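Murein peptide amidase A (Escherichia coli O157:H7, PDB 5HXD) probably degrades muropeptides as a zinc-dependent amidase, cutting the gamma-D-glutamyl-diaminopimelate amide bond of murein tripeptide. Local coordinates at residues A12-Y20 and P28-A36; S41-E52 and I148-D158. All blocks are in the same frame, centred on the assembly; numbering follows the deposited sequence.

Contact 1: A12-Y20 and P28-A36; sequences AFPPGTEHY and PLIWFPAPA
P28 meets H19 by laying CB over one face of the imidazole, 3.6 Å from the ring centroid, a CH-pi contact between side chains that run alongside each other. At L29 backbone and side chain both take part. Its O accepts the N-H of Y20 (N to O 2.9 Å, with a bent N-H...O angle of 134°), while its CB sits over the centre of the Y20 ring, 3.6 Å from the centroid. Y20 reaches this place because chi1 (67°) sets CG between the backbone N and the carbonyl carbon, turning the ring back across strand 28-31. I30 forms a non-hydrogen-bonded antiparallel pair with H19, and its CG1 lies in the imidazole plane, 3.5 Å from H19 ND1. W31 pairs with E18 through two backbone bonds: W31 N to E18 O and E18 N to W31 O, each 2.9 Å. Its indole presents a face to the edge of Y20 in an offset edge-to-face pair, and W31 NE1 donates to a water 2.9 Å away that in turn weakly reaches H19 O. F32 brings CZ over the face of F13, the two rings being oblique, and lies alongside T17. P33 ends the contact, its CG 3.6 Å from CG of E18. Around the hairpin, Y20 and W31 also touch helix 136-148, whereas F13, P28, I30 and F32 reach the second subunit. The chemistry thus implies a short beta hairpin held by three backbone bonds between the segments and another from L29 to G21, with CH-pi and aromatic contacts along its length and the indole N-H satisfied by water.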
ATOM      1  N   ALA A  12     -10.760   1.983 -13.443  1.00 57.75           N
ATOM      2  CA  ALA A  12      -9.536   1.872 -14.222  1.00 53.89           C
ATOM      3  C   ALA A  12      -8.866   3.227 -14.325  1.00 58.25           C
ATOM      4  O   ALA A  12      -9.408   4.237 -13.867  1.00 59.89           O
ATOM      5  CB  ALA A  12      -9.818   1.303 -15.602  1.00 45.17           C
ATOM      6  N   PHE A  13      -7.677   3.239 -14.916  1.00 53.02           N
ATOM      7  CA  PHE A  13      -6.958   4.474 -15.159  1.00 51.89           C
ATOM      8  C   PHE A  13      -7.263   4.979 -16.576  1.00 59.89           C
ATOM      9  O   PHE A  13      -7.350   4.186 -17.526  1.00 57.52           O
ATOM     10  CB  PHE A  13      -5.441   4.276 -14.977  1.00 51.71           C
ATOM     11  CG  PHE A  13      -4.998   4.157 -13.537  1.00 51.70           C
ATOM     12  CD1 PHE A  13      -4.971   5.273 -12.712  1.00 43.49           C
ATOM     13  CD2 PHE A  13      -4.591   2.932 -13.018  1.00 48.32           C
ATOM     14  CE1 PHE A  13      -4.579   5.181 -11.394  1.00 47.60           C
ATOM     15  CE2 PHE A  13      -4.181   2.824 -11.688  1.00 48.87           C
ATOM     16  CZ  PHE A  13      -4.174   3.952 -10.875  1.00 52.04           C
ATOM     17  N   PRO A  14      -7.442   6.303 -16.724  1.00 56.71           N
ATOM     18  CA  PRO A  14      -7.433   6.899 -18.063  1.00 54.39           C
ATOM     19  C   PRO A  14      -6.085   6.644 -18.742  1.00 57.87           C
ATOM     20  O   PRO A  14      -5.057   6.638 -18.057  1.00 56.79           O
ATOM     21  CB  PRO A  14      -7.653   8.397 -17.791  1.00 54.18           C
ATOM     22  CG  PRO A  14      -7.239   8.601 -16.350  1.00 55.25           C
ATOM     23  CD  PRO A  14      -7.617   7.309 -15.660  1.00 57.48           C
ATOM     24  N   PRO A  15      -6.085   6.456 -20.075  1.00 63.70           N
ATOM     25  CA  PRO A  15      -4.908   6.114 -20.899  1.00 60.30           C
ATOM     26  C   PRO A  15      -3.654   6.978 -20.654  1.00 55.05           C
ATOM     27  O   PRO A  15      -3.740   8.056 -20.066  1.00 55.00           O
ATOM     28  CB  PRO A  15      -5.413   6.334 -22.334  1.00 59.94           C
ATOM     29  CG  PRO A  15      -6.895   6.213 -22.252  1.00 55.46           C
ATOM     30  CD  PRO A  15      -7.288   6.701 -20.896  1.00 57.78           C
ATOM     31  N   GLY A  16      -2.505   6.503 -21.130  1.00 51.52           N
ATOM     32  CA  GLY A  16      -1.276   7.278 -21.096  1.00 52.06           C
ATOM     33  C   GLY A  16      -0.358   6.979 -19.923  1.00 57.23           C
ATOM     34  O   GLY A  16       0.331   7.865 -19.405  1.00 61.56           O
ATOM     35  N   THR A  17      -0.353   5.729 -19.486  1.00 53.83           N
ATOM     36  CA  THR A  17       0.564   5.317 -18.455  1.00 48.79           C
ATOM     37  C   THR A  17       1.887   5.035 -19.147  1.00 53.82           C
ATOM     38  O   THR A  17       1.912   4.601 -20.314  1.00 44.83           O
ATOM     39  CB  THR A  17       0.058   4.078 -17.688  1.00 46.17           C
ATOM     40  OG1 THR A  17       0.732   3.992 -16.433  1.00 51.31           O
ATOM     41  CG2 THR A  17       0.312   2.808 -18.467  1.00 42.27           C
ATOM     42  N   GLU A  18       2.980   5.318 -18.439  1.00 53.04           N
ATOM     43  CA  GLU A  18       4.327   5.059 -18.932  1.00 47.85           C
ATOM     44  C   GLU A  18       5.158   4.405 -17.836  1.00 50.92           C
ATOM     45  O   GLU A  18       4.779   4.437 -16.671  1.00 56.53           O
ATOM     46  CB  GLU A  18       4.998   6.354 -19.391  1.00 54.02           C
ATOM     47  CG  GLU A  18       4.283   7.114 -20.510  1.00 51.95           C
ATOM     48  CD  GLU A  18       3.973   6.252 -21.730  1.00 53.57           C
ATOM     49  OE1 GLU A  18       4.783   5.365 -22.092  1.00 51.35           O
ATOM     50  OE2 GLU A  18       2.902   6.468 -22.332  1.00 57.85           O
ATOM     51  N   HIS A  19       6.288   3.812 -18.203  1.00 53.57           N
ATOM     52  CA  HIS A  19       7.245   3.316 -17.214  1.00 51.28           C
ATOM     53  C   HIS A  19       8.556   4.122 -17.223  1.00 49.53           C
ATOM     54  O   HIS A  19       9.148   4.295 -18.283  1.00 48.96           O
ATOM     55  CB  HIS A  19       7.584   1.839 -17.460  1.00 48.76           C
ATOM     56  CG  HIS A  19       6.412   0.904 -17.350  1.00 60.92           C
ATOM     57  ND1 HIS A  19       5.556   0.907 -16.271  1.00 60.11           N
ATOM     58  CD2 HIS A  19       6.011  -0.108 -18.152  1.00 63.48           C
ATOM     59  CE1 HIS A  19       4.645  -0.039 -16.438  1.00 57.42           C
ATOM     60  NE2 HIS A  19       4.902  -0.674 -17.563  1.00 55.35           N
ATOM     61  N   TYR A  20       9.030   4.579 -16.062  1.00 45.00           N
ATOM     62  CA  TYR A  20      10.382   5.160 -15.977  1.00 44.20           C
ATOM     63  C   TYR A  20      11.412   4.250 -15.282  1.00 47.85           C
ATOM     64  O   TYR A  20      12.464   4.726 -14.836  1.00 45.07           O
ATOM     65  CB  TYR A  20      10.361   6.510 -15.255  1.00 43.64           C
ATOM     66  CG  TYR A  20      10.012   6.424 -13.778  1.00 46.96           C
ATOM     67  CD1 TYR A  20      11.003   6.380 -12.807  1.00 43.11           C
ATOM     68  CD2 TYR A  20       8.682   6.407 -13.359  1.00 45.65           C
ATOM     69  CE1 TYR A  20      10.682   6.317 -11.474  1.00 44.49           C
ATOM     70  CE2 TYR A  20       8.354   6.343 -12.033  1.00 42.00           C
ATOM     71  CZ  TYR A  20       9.352   6.294 -11.092  1.00 43.34           C
ATOM     72  OH  TYR A  20       9.010   6.237  -9.759  1.00 41.20           O
ATOM     73  N   PRO A  28       7.409  -2.677 -12.277  1.00 39.82           N
ATOM     74  CA  PRO A  28       7.719  -1.472 -13.057  1.00 43.66           C
ATOM     75  C   PRO A  28       7.609  -0.216 -12.216  1.00 41.19           C
ATOM     76  O   PRO A  28       6.822  -0.154 -11.271  1.00 40.08           O
ATOM     77  CB  PRO A  28       6.673  -1.478 -14.180  1.00 40.37           C
ATOM     78  CG  PRO A  28       5.574  -2.345 -13.693  1.00 43.04           C
ATOM     79  CD  PRO A  28       6.138  -3.304 -12.679  1.00 39.53           C
ATOM     80  N   LEU A  29       8.432   0.770 -12.539  1.00 43.41           N
ATOM     81  CA  LEU A  29       8.218   2.106 -12.014  1.00 41.88           C
ATOM     82  C   LEU A  29       7.299   2.838 -13.000  1.00 41.82           C
ATOM     83  O   LEU A  29       7.608   2.970 -14.170  1.00 44.21           O
ATOM     84  CB  LEU A  29       9.554   2.806 -11.792  1.00 45.14           C
ATOM     85  CG  LEU A  29      10.405   2.069 -10.733  1.00 43.79           C
ATOM     86  CD1 LEU A  29      11.847   2.519 -10.754  1.00 37.52           C
ATOM     87  CD2 LEU A  29       9.825   2.244  -9.330  1.00 42.01           C
ATOM     88  N   ILE A  30       6.135   3.250 -12.513  1.00 47.38           N
ATOM     89  CA  ILE A  30       5.041   3.728 -13.352  1.00 48.79           C
ATOM     90  C   ILE A  30       4.832   5.226 -13.152  1.00 47.63           C
ATOM     91  O   ILE A  30       4.874   5.709 -12.021  1.00 48.93           O
ATOM     92  CB  ILE A  30       3.721   2.961 -13.024  1.00 43.58           C
ATOM     93  CG1 ILE A  30       3.930   1.457 -13.197  1.00 46.87           C
ATOM     94  CG2 ILE A  30       2.576   3.431 -13.887  1.00 43.23           C
ATOM     95  CD1 ILE A  30       2.862   0.576 -12.515  1.00 42.80           C
ATOM     96  N   TRP A  31       4.618   5.963 -14.238  1.00 45.39           N
ATOM     97  CA  TRP A  31       4.230   7.364 -14.108  1.00 47.55           C
ATOM     98  C   TRP A  31       3.214   7.780 -15.143  1.00 46.80           C
ATOM     99  O   TRP A  31       3.012   7.118 -16.165  1.00 46.36           O
ATOM    100  CB  TRP A  31       5.439   8.302 -14.184  1.00 46.40           C
ATOM    101  CG  TRP A  31       6.083   8.390 -15.525  1.00 49.94           C
ATOM    102  CD1 TRP A  31       6.657   7.368 -16.229  1.00 48.36           C
ATOM    103  CD2 TRP A  31       6.251   9.574 -16.324  1.00 47.25           C
ATOM    104  NE1 TRP A  31       7.170   7.842 -17.415  1.00 51.87           N
ATOM    105  CE2 TRP A  31       6.932   9.189 -17.499  1.00 50.61           C
ATOM    106  CE3 TRP A  31       5.893  10.912 -16.157  1.00 45.16           C
ATOM    107  CZ2 TRP A  31       7.260  10.102 -18.505  1.00 49.43           C
ATOM    108  CZ3 TRP A  31       6.228  11.822 -17.153  1.00 50.27           C
ATOM    109  CH2 TRP A  31       6.900  11.411 -18.315  1.00 51.64           C
ATOM    110  N   PHE A  32       2.593   8.912 -14.856  1.00 45.91           N
ATOM    111  CA  PHE A  32       1.450   9.374 -15.602  1.00 46.30           C
ATOM    112  C   PHE A  32       1.740  10.762 -16.105  1.00 44.42           C
ATOM    113  O   PHE A  32       1.388  11.727 -15.437  1.00 45.29           O
ATOM    114  CB  PHE A  32       0.206   9.365 -14.712  1.00 50.24           C
ATOM    115  CG  PHE A  32      -0.130   8.007 -14.168  1.00 45.49           C
ATOM    116  CD1 PHE A  32      -1.013   7.185 -14.831  1.00 47.94           C
ATOM    117  CD2 PHE A  32       0.456   7.546 -13.005  1.00 48.16           C
ATOM    118  CE1 PHE A  32      -1.311   5.931 -14.349  1.00 44.33           C
ATOM    119  CE2 PHE A  32       0.154   6.291 -12.511  1.00 48.47           C
ATOM    120  CZ  PHE A  32      -0.730   5.486 -13.186  1.00 47.24           C
ATOM    121  N   PRO A  33       2.405  10.865 -17.269  1.00 47.29           N
ATOM    122  CA  PRO A  33       2.783  12.163 -17.853  1.00 46.17           C
ATOM    123  C   PRO A  33       1.569  13.056 -18.092  1.00 48.26           C
ATOM    124  O   PRO A  33       0.520  12.562 -18.536  1.00 47.91           O
ATOM    125  CB  PRO A  33       3.462  11.785 -19.187  1.00 40.77           C
ATOM    126  CG  PRO A  33       3.087  10.388 -19.447  1.00 47.52           C
ATOM    127  CD  PRO A  33       2.826   9.736 -18.115  1.00 48.38           C
ATOM    128  N   ALA A  34       1.709  14.347 -17.782  1.00 49.14           N
ATOM    129  CA  ALA A  34       0.625  15.313 -17.953  1.00 45.43           C
ATOM    130  C   ALA A  34       0.280  15.368 -19.418  1.00 44.57           C
ATOM    131  O   ALA A  34       1.182  15.333 -20.264  1.00 46.71           O
ATOM    132  CB  ALA A  34       1.012  16.690 -17.427  1.00 45.13           C
ATOM    133  N   PRO A  35      -1.026  15.416 -19.720  1.00 46.74           N
ATOM    134  CA  PRO A  35      -1.547  15.406 -21.093  1.00 51.38           C
ATOM    135  C   PRO A  35      -0.855  16.461 -21.968  1.00 55.57           C
ATOM    136  O   PRO A  35      -0.141  16.067 -22.899  1.00 60.07           O
ATOM    137  CB  PRO A  35      -3.036  15.717 -20.910  1.00 49.46           C
ATOM    138  CG  PRO A  35      -3.342  15.327 -19.514  1.00 52.07           C
ATOM    139  CD  PRO A  35      -2.100  15.587 -18.725  1.00 48.31           C
ATOM    140  N   ALA A  36      -1.036  17.753 -21.669  1.00 47.11           N
ATOM    141  CA  ALA A  36      -0.313  18.809 -22.385  1.00 51.77           C
ATOM    142  C   ALA A  36       0.640  19.536 -21.443  1.00 55.79           C
ATOM    143  O   ALA A  36       0.339  20.624 -20.953  1.00 53.68           O
ATOM    144  CB  ALA A  36      -1.273  19.792 -23.013  1.00 50.48           C
TER
HETATM  145  O   HOH W   1       8.972   7.345 -19.616  1.00 57.28           O

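Contact 2: S41-E52 and I148-D158; sequences SGLILAGTHGDE and IQPAWVVSFHD. With ZN (zinc ion), chain C.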
ATOM      1  N   SER A  41       3.961  22.883 -15.693  1.00 52.18           N
ATOM      2  CA  SER A  41       3.776  21.503 -15.260  1.00 47.06           C
ATOM      3  C   SER A  41       4.731  21.160 -14.150  1.00 47.56           C
ATOM      4  O   SER A  41       5.941  21.380 -14.275  1.00 46.75           O
ATOM      5  CB  SER A  41       3.967  20.537 -16.413  1.00 44.21           C
ATOM      6  OG  SER A  41       2.803  20.499 -17.204  1.00 51.07           O
ATOM      7  N   GLY A  42       4.158  20.656 -13.059  1.00 44.97           N
ATOM      8  CA  GLY A  42       4.899  20.227 -11.895  1.00 50.75           C
ATOM      9  C   GLY A  42       4.779  18.728 -11.711  1.00 46.79           C
ATOM     10  O   GLY A  42       4.266  18.030 -12.586  1.00 47.26           O
ATOM     11  N   LEU A  43       5.244  18.229 -10.574  1.00 43.58           N
ATOM     12  CA  LEU A  43       5.267  16.783 -10.349  1.00 47.01           C
ATOM     13  C   LEU A  43       4.571  16.433  -9.043  1.00 47.78           C
ATOM     14  O   LEU A  43       4.841  17.057  -8.002  1.00 46.69           O
ATOM     15  CB  LEU A  43       6.715  16.273 -10.348  1.00 47.04           C
ATOM     16  CG  LEU A  43       7.018  14.784 -10.157  1.00 47.62           C
ATOM     17  CD1 LEU A  43       6.151  13.912 -11.052  1.00 38.63           C
ATOM     18  CD2 LEU A  43       8.492  14.551 -10.436  1.00 44.09           C
ATOM     19  N   ILE A  44       3.668  15.454  -9.088  1.00 42.35           N
ATOM     20  CA  ILE A  44       3.021  14.993  -7.858  1.00 43.04           C
ATOM     21  C   ILE A  44       3.397  13.538  -7.568  1.00 44.43           C
ATOM     22  O   ILE A  44       3.254  12.641  -8.399  1.00 44.44           O
ATOM     23  CB  ILE A  44       1.487  15.166  -7.919  1.00 45.66           C
ATOM     24  CG1 ILE A  44       1.145  16.607  -8.313  1.00 40.83           C
ATOM     25  CG2 ILE A  44       0.860  14.854  -6.563  1.00 41.55           C
ATOM     26  CD1 ILE A  44      -0.191  16.757  -9.009  1.00 46.27           C
ATOM     27  N   LEU A  45       3.885  13.325  -6.358  1.00 44.79           N
ATOM     28  CA  LEU A  45       4.631  12.130  -6.011  1.00 41.15           C
ATOM     29  C   LEU A  45       3.967  11.457  -4.839  1.00 46.84           C
ATOM     30  O   LEU A  45       3.372  12.141  -3.994  1.00 44.49           O
ATOM     31  CB  LEU A  45       6.067  12.513  -5.634  1.00 44.64           C
ATOM     32  CG  LEU A  45       7.324  11.903  -6.237  1.00 42.97           C
ATOM     33  CD1 LEU A  45       7.294  11.934  -7.743  1.00 43.89           C
ATOM     34  CD2 LEU A  45       8.502  12.681  -5.725  1.00 36.45           C
ATOM     35  N   ALA A  46       4.088  10.130  -4.759  1.00 42.15           N
ATOM     36  CA  ALA A  46       3.610   9.411  -3.592  1.00 39.73           C
ATOM     37  C   ALA A  46       4.308   8.072  -3.393  1.00 42.86           C
ATOM     38  O   ALA A  46       5.043   7.599  -4.261  1.00 40.53           O
ATOM     39  CB  ALA A  46       2.123   9.209  -3.687  1.00 45.10           C
ATOM     40  N   GLY A  47       4.073   7.468  -2.230  1.00 37.72           N
ATOM     41  CA  GLY A  47       4.615   6.158  -1.934  1.00 39.86           C
ATOM     42  C   GLY A  47       6.127   6.038  -1.886  1.00 40.26           C
ATOM     43  O   GLY A  47       6.668   4.953  -2.122  1.00 39.25           O
ATOM     44  N   THR A  48       6.811   7.140  -1.594  1.00 38.37           N
ATOM     45  CA  THR A  48       8.246   7.082  -1.354  1.00 41.54           C
ATOM     46  C   THR A  48       8.543   6.009  -0.311  1.00 42.74           C
ATOM     47  O   THR A  48       9.450   5.197  -0.496  1.00 38.91           O
ATOM     48  CB  THR A  48       8.825   8.420  -0.862  1.00 39.33           C
ATOM     49  OG1 THR A  48       8.641   9.425  -1.854  1.00 43.06           O
ATOM     50  CG2 THR A  48      10.314   8.279  -0.566  1.00 43.60           C
ATOM     51  N   HIS A  49       7.768   6.035   0.779  1.00 44.49           N
ATOM     52  CA  HIS A  49       7.807   5.021   1.834  1.00 39.31           C
ATOM     53  C   HIS A  49       6.622   4.071   1.672  1.00 42.50           C
ATOM     54  O   HIS A  49       5.473   4.520   1.670  1.00 44.41           O
ATOM     55  CB  HIS A  49       7.756   5.673   3.211  1.00 39.45           C
ATOM     56  CG  HIS A  49       8.960   6.498   3.544  1.00 45.05           C
ATOM     57  ND1 HIS A  49       8.892   7.626   4.332  1.00 42.71           N
ATOM     58  CD2 HIS A  49      10.267   6.340   3.217  1.00 43.06           C
ATOM     59  CE1 HIS A  49      10.106   8.134   4.470  1.00 47.49           C
ATOM     60  NE2 HIS A  49      10.955   7.371   3.804  1.00 43.39           N
ATOM     61  N   GLY A  50       6.887   2.769   1.566  1.00 40.49           N
ATOM     62  CA  GLY A  50       5.860   1.786   1.238  1.00 40.12           C
ATOM     63  C   GLY A  50       4.709   1.558   2.210  1.00 40.60           C
ATOM     64  O   GLY A  50       3.682   1.021   1.813  1.00 41.89           O
ATOM     65  N   ASP A  51       4.852   1.956   3.473  1.00 44.56           N
ATOM     66  CA  ASP A  51       3.714   1.898   4.406  1.00 46.12           C
ATOM     67  C   ASP A  51       2.851   3.186   4.435  1.00 47.73           C
ATOM     68  O   ASP A  51       1.804   3.205   5.089  1.00 49.16           O
ATOM     69  CB  ASP A  51       4.200   1.567   5.819  1.00 39.56           C
ATOM     70  CG  ASP A  51       5.231   2.543   6.323  1.00 41.16           C
ATOM     71  OD1 ASP A  51       5.831   3.225   5.486  1.00 45.39           O
ATOM     72  OD2 ASP A  51       5.470   2.622   7.547  1.00 45.61           O
ATOM     73  N   GLU A  52       3.261   4.231   3.704  1.00 48.45           N
ATOM     74  CA  GLU A  52       2.497   5.488   3.642  1.00 45.29           C
ATOM     75  C   GLU A  52       1.478   5.466   2.503  1.00 41.86           C
ATOM     76  O   GLU A  52       1.520   6.244   1.544  1.00 46.95           O
ATOM     77  CB  GLU A  52       3.451   6.683   3.550  1.00 42.25           C
ATOM     78  CG  GLU A  52       4.474   6.670   4.678  1.00 42.91           C
ATOM     79  CD  GLU A  52       5.397   7.878   4.716  1.00 48.94           C
ATOM     80  OE1 GLU A  52       5.616   8.529   3.672  1.00 55.56           O
ATOM     81  OE2 GLU A  52       5.943   8.163   5.797  1.00 53.44           O
ATOM     82  N   ILE A 148      12.210  15.377 -17.618  1.00 50.47           N
ATOM     83  CA  ILE A 148      10.990  16.180 -17.745  1.00 45.62           C
ATOM     84  C   ILE A 148      11.115  17.628 -17.270  1.00 44.89           C
ATOM     85  O   ILE A 148      10.310  18.475 -17.681  1.00 49.33           O
ATOM     86  CB  ILE A 148       9.803  15.541 -16.975  1.00 42.40           C
ATOM     87  CG1 ILE A 148      10.061  15.567 -15.468  1.00 39.57           C
ATOM     88  CG2 ILE A 148       9.531  14.136 -17.467  1.00 48.21           C
ATOM     89  CD1 ILE A 148       8.814  15.719 -14.660  1.00 41.13           C
ATOM     90  N   GLN A 149      12.103  17.899 -16.411  1.00 45.84           N
ATOM     91  CA  GLN A 149      12.333  19.221 -15.791  1.00 48.75           C
ATOM     92  C   GLN A 149      11.069  19.903 -15.244  1.00 50.50           C
ATOM     93  O   GLN A 149      10.603  20.912 -15.799  1.00 52.04           O
ATOM     94  CB  GLN A 149      12.994  20.176 -16.787  1.00 45.15           C
ATOM     95  CG  GLN A 149      14.274  19.684 -17.422  1.00 49.23           C
ATOM     96  CD  GLN A 149      14.617  20.478 -18.679  1.00 54.24           C
ATOM     97  OE1 GLN A 149      13.866  21.377 -19.090  1.00 60.00           O
ATOM     98  NE2 GLN A 149      15.747  20.153 -19.296  1.00 51.91           N
ATOM     99  N   PRO A 150      10.514  19.373 -14.152  1.00 43.54           N
ATOM    100  CA  PRO A 150       9.247  19.914 -13.644  1.00 49.66           C
ATOM    101  C   PRO A 150       9.372  21.322 -13.072  1.00 46.85           C
ATOM    102  O   PRO A 150      10.472  21.731 -12.708  1.00 49.05           O
ATOM    103  CB  PRO A 150       8.863  18.921 -12.541  1.00 45.83           C
ATOM    104  CG  PRO A 150      10.166  18.369 -12.084  1.00 44.14           C
ATOM    105  CD  PRO A 150      11.024  18.283 -13.313  1.00 44.34           C
ATOM    106  N   ALA A 151       8.253  22.037 -12.985  1.00 42.97           N
ATOM    107  CA  ALA A 151       8.219  23.355 -12.361  1.00 41.50           C
ATOM    108  C   ALA A 151       8.448  23.262 -10.853  1.00 46.59           C
ATOM    109  O   ALA A 151       8.990  24.179 -10.230  1.00 50.83           O
ATOM    110  CB  ALA A 151       6.893  24.032 -12.650  1.00 42.18           C
ATOM    111  N   TRP A 152       8.006  22.146 -10.278  1.00 50.34           N
ATOM    112  CA  TRP A 152       8.103  21.881  -8.845  1.00 47.19           C
ATOM    113  C   TRP A 152       7.724  20.425  -8.562  1.00 47.10           C
ATOM    114  O   TRP A 152       7.372  19.679  -9.481  1.00 46.53           O
ATOM    115  CB  TRP A 152       7.204  22.832  -8.064  1.00 45.05           C
ATOM    116  CG  TRP A 152       5.844  23.013  -8.669  1.00 45.71           C
ATOM    117  CD1 TRP A 152       5.415  24.069  -9.423  1.00 49.75           C
ATOM    118  CD2 TRP A 152       4.732  22.119  -8.563  1.00 47.70           C
ATOM    119  NE1 TRP A 152       4.100  23.887  -9.790  1.00 49.51           N
ATOM    120  CE2 TRP A 152       3.662  22.698  -9.279  1.00 46.97           C
ATOM    121  CE3 TRP A 152       4.534  20.882  -7.929  1.00 44.07           C
ATOM    122  CZ2 TRP A 152       2.417  22.083  -9.377  1.00 50.29           C
ATOM    123  CZ3 TRP A 152       3.303  20.275  -8.032  1.00 41.72           C
ATOM    124  CH2 TRP A 152       2.259  20.872  -8.747  1.00 50.41           C
ATOM    125  N   VAL A 153       7.813  20.022  -7.296  1.00 44.96           N
ATOM    126  CA  VAL A 153       7.436  18.680  -6.881  1.00 40.74           C
ATOM    127  C   VAL A 153       6.665  18.717  -5.568  1.00 40.69           C
ATOM    128  O   VAL A 153       7.131  19.304  -4.609  1.00 42.03           O
ATOM    129  CB  VAL A 153       8.687  17.759  -6.708  1.00 48.13           C
ATOM    130  CG1 VAL A 153       8.280  16.302  -6.388  1.00 39.22           C
ATOM    131  CG2 VAL A 153       9.561  17.794  -7.949  1.00 49.37           C
ATOM    132  N   VAL A 154       5.489  18.092  -5.522  1.00 41.52           N
ATOM    133  CA  VAL A 154       4.835  17.808  -4.244  1.00 42.24           C
ATOM    134  C   VAL A 154       4.941  16.308  -3.926  1.00 46.13           C
ATOM    135  O   VAL A 154       4.477  15.460  -4.696  1.00 45.81           O
ATOM    136  CB  VAL A 154       3.343  18.222  -4.224  1.00 42.49           C
ATOM    137  CG1 VAL A 154       2.672  17.687  -2.966  1.00 43.29           C
ATOM    138  CG2 VAL A 154       3.193  19.739  -4.289  1.00 50.61           C
ATOM    139  N   SER A 155       5.568  15.989  -2.799  1.00 46.32           N
ATOM    140  CA  SER A 155       5.752  14.606  -2.373  1.00 42.91           C
ATOM    141  C   SER A 155       4.960  14.314  -1.104  1.00 46.44           C
ATOM    142  O   SER A 155       5.230  14.883  -0.055  1.00 48.67           O
ATOM    143  CB  SER A 155       7.228  14.316  -2.146  1.00 42.14           C
ATOM    144  OG  SER A 155       7.384  13.175  -1.332  1.00 44.70           O
ATOM    145  N   PHE A 156       3.976  13.429  -1.216  1.00 48.26           N
ATOM    146  CA  PHE A 156       3.100  13.078  -0.097  1.00 50.15           C
ATOM    147  C   PHE A 156       3.662  11.992   0.819  1.00 44.95           C
ATOM    148  O   PHE A 156       4.180  10.994   0.327  1.00 39.89           O
ATOM    149  CB  PHE A 156       1.752  12.624  -0.635  1.00 48.40           C
ATOM    150  CG  PHE A 156       0.950  13.723  -1.201  1.00 43.97           C
ATOM    151  CD1 PHE A 156       0.061  14.408  -0.408  1.00 45.67           C
ATOM    152  CD2 PHE A 156       1.109  14.100  -2.516  1.00 45.35           C
ATOM    153  CE1 PHE A 156      -0.663  15.453  -0.914  1.00 46.86           C
ATOM    154  CE2 PHE A 156       0.383  15.138  -3.033  1.00 49.11           C
ATOM    155  CZ  PHE A 156      -0.508  15.815  -2.228  1.00 50.66           C
ATOM    156  N   HIS A 157       3.544  12.201   2.138  1.00 48.22           N
ATOM    157  CA  HIS A 157       3.934  11.208   3.151  1.00 51.07           C
ATOM    158  C   HIS A 157       2.898  10.999   4.270  1.00 48.83           C
ATOM    159  O   HIS A 157       1.816  11.580   4.242  1.00 49.04           O
ATOM    160  CB  HIS A 157       5.260  11.606   3.800  1.00 50.49           C
ATOM    161  CG  HIS A 157       6.457  11.378   2.936  1.00 51.13           C
ATOM    162  ND1 HIS A 157       6.648  12.028   1.737  1.00 52.52           N
ATOM    163  CD2 HIS A 157       7.542  10.588   3.108  1.00 54.85           C
ATOM    164  CE1 HIS A 157       7.791  11.643   1.202  1.00 50.99           C
ATOM    165  NE2 HIS A 157       8.358  10.772   2.018  1.00 49.99           N
ATOM    166  N   ASP A 158       3.282  10.173   5.254  1.00 53.24           N
ATOM    167  CA  ASP A 158       2.571   9.909   6.525  1.00 51.40           C
ATOM    168  C   ASP A 158       3.513  10.037   7.710  1.00 56.79           C
ATOM    169  O   ASP A 158       4.702   9.748   7.574  1.00 61.70           O
ATOM    170  CB  ASP A 158       2.011   8.486   6.586  1.00 54.96           C
ATOM    171  CG  ASP A 158       0.635   8.377   6.050  1.00 54.30           C
ATOM    172  OD1 ASP A 158       0.046   9.426   5.717  1.00 54.73           O
ATOM    173  OD2 ASP A 158       0.150   7.229   5.953  1.00 59.85           O
TER
HETATM  174 ZN    ZN C 301       7.575   9.981   5.865  0.76 72.80          ZN
HETATM  175  O   HOH W   2       3.115   8.045   0.367  1.00 30.87           O
HETATM  176  O   HOH W   3       5.471   8.118   1.251  1.00 30.01           O
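E52, whose CG lies against D158 CB, binds the zinc ion through OE2 at 2.4 Å. Of the predicted ligands H49, E52 and H157 it is the only one bonded to the metal in this model: H49 ND1 lies 3.1 Å from the zinc ion and H157 NE2 about 4.0 Å. The extended E52 chain (chi2 -176°) carries its carboxylate there, and H49 ND1 gives OE2 a weak hydrogen bond; D96 holds H49 NE2. Parallel strands 43-45 and 153-157 are joined by L43 N to W152 O, V154 N to L43 O and L45 N to V154 O, each 2.8 Å, and F156 N to L45 O at 3.1 Å. A151 N to S41 O (2.7 Å) extends the pairing. The H157 ring turns its edge to the face of H49, with planes at 88°. I44 CG2 meets the F156 ring at its edge, L45 CD2 meets V153 CG1 where the side chains cross, and G42 CA sits over W152, 3.8 Å from the six-membered ring's centroid. H49 and E52 form the family's HxxE motif in the loop after strand 43-45, H157 ends strand 153-157, and the site is probably not seen fully ligated.

How the contacts relate
The two contacts come in series along the chain: contact 1 closes before contact 2 opens, and strands 28-31 and 43-45 are consecutive. Their centres are 14 Å apart, with contact 2 about 3 Å from the centre of the chain and contact 1 about 15 Å from it. They belong to different sheets, the two-stranded hairpin and the mixed sheet, yet they touch where W31 CH2 packs on I148 CG2 at 3.9 Å. Strand 74-76, an outer strand of the mixed sheet, lies between them: it pairs with strand 43-45, while V75 is backbone-bonded to F32. The hairpin therefore flanks the sheet whose central strands lead to the zinc site, and also faces the second subunit.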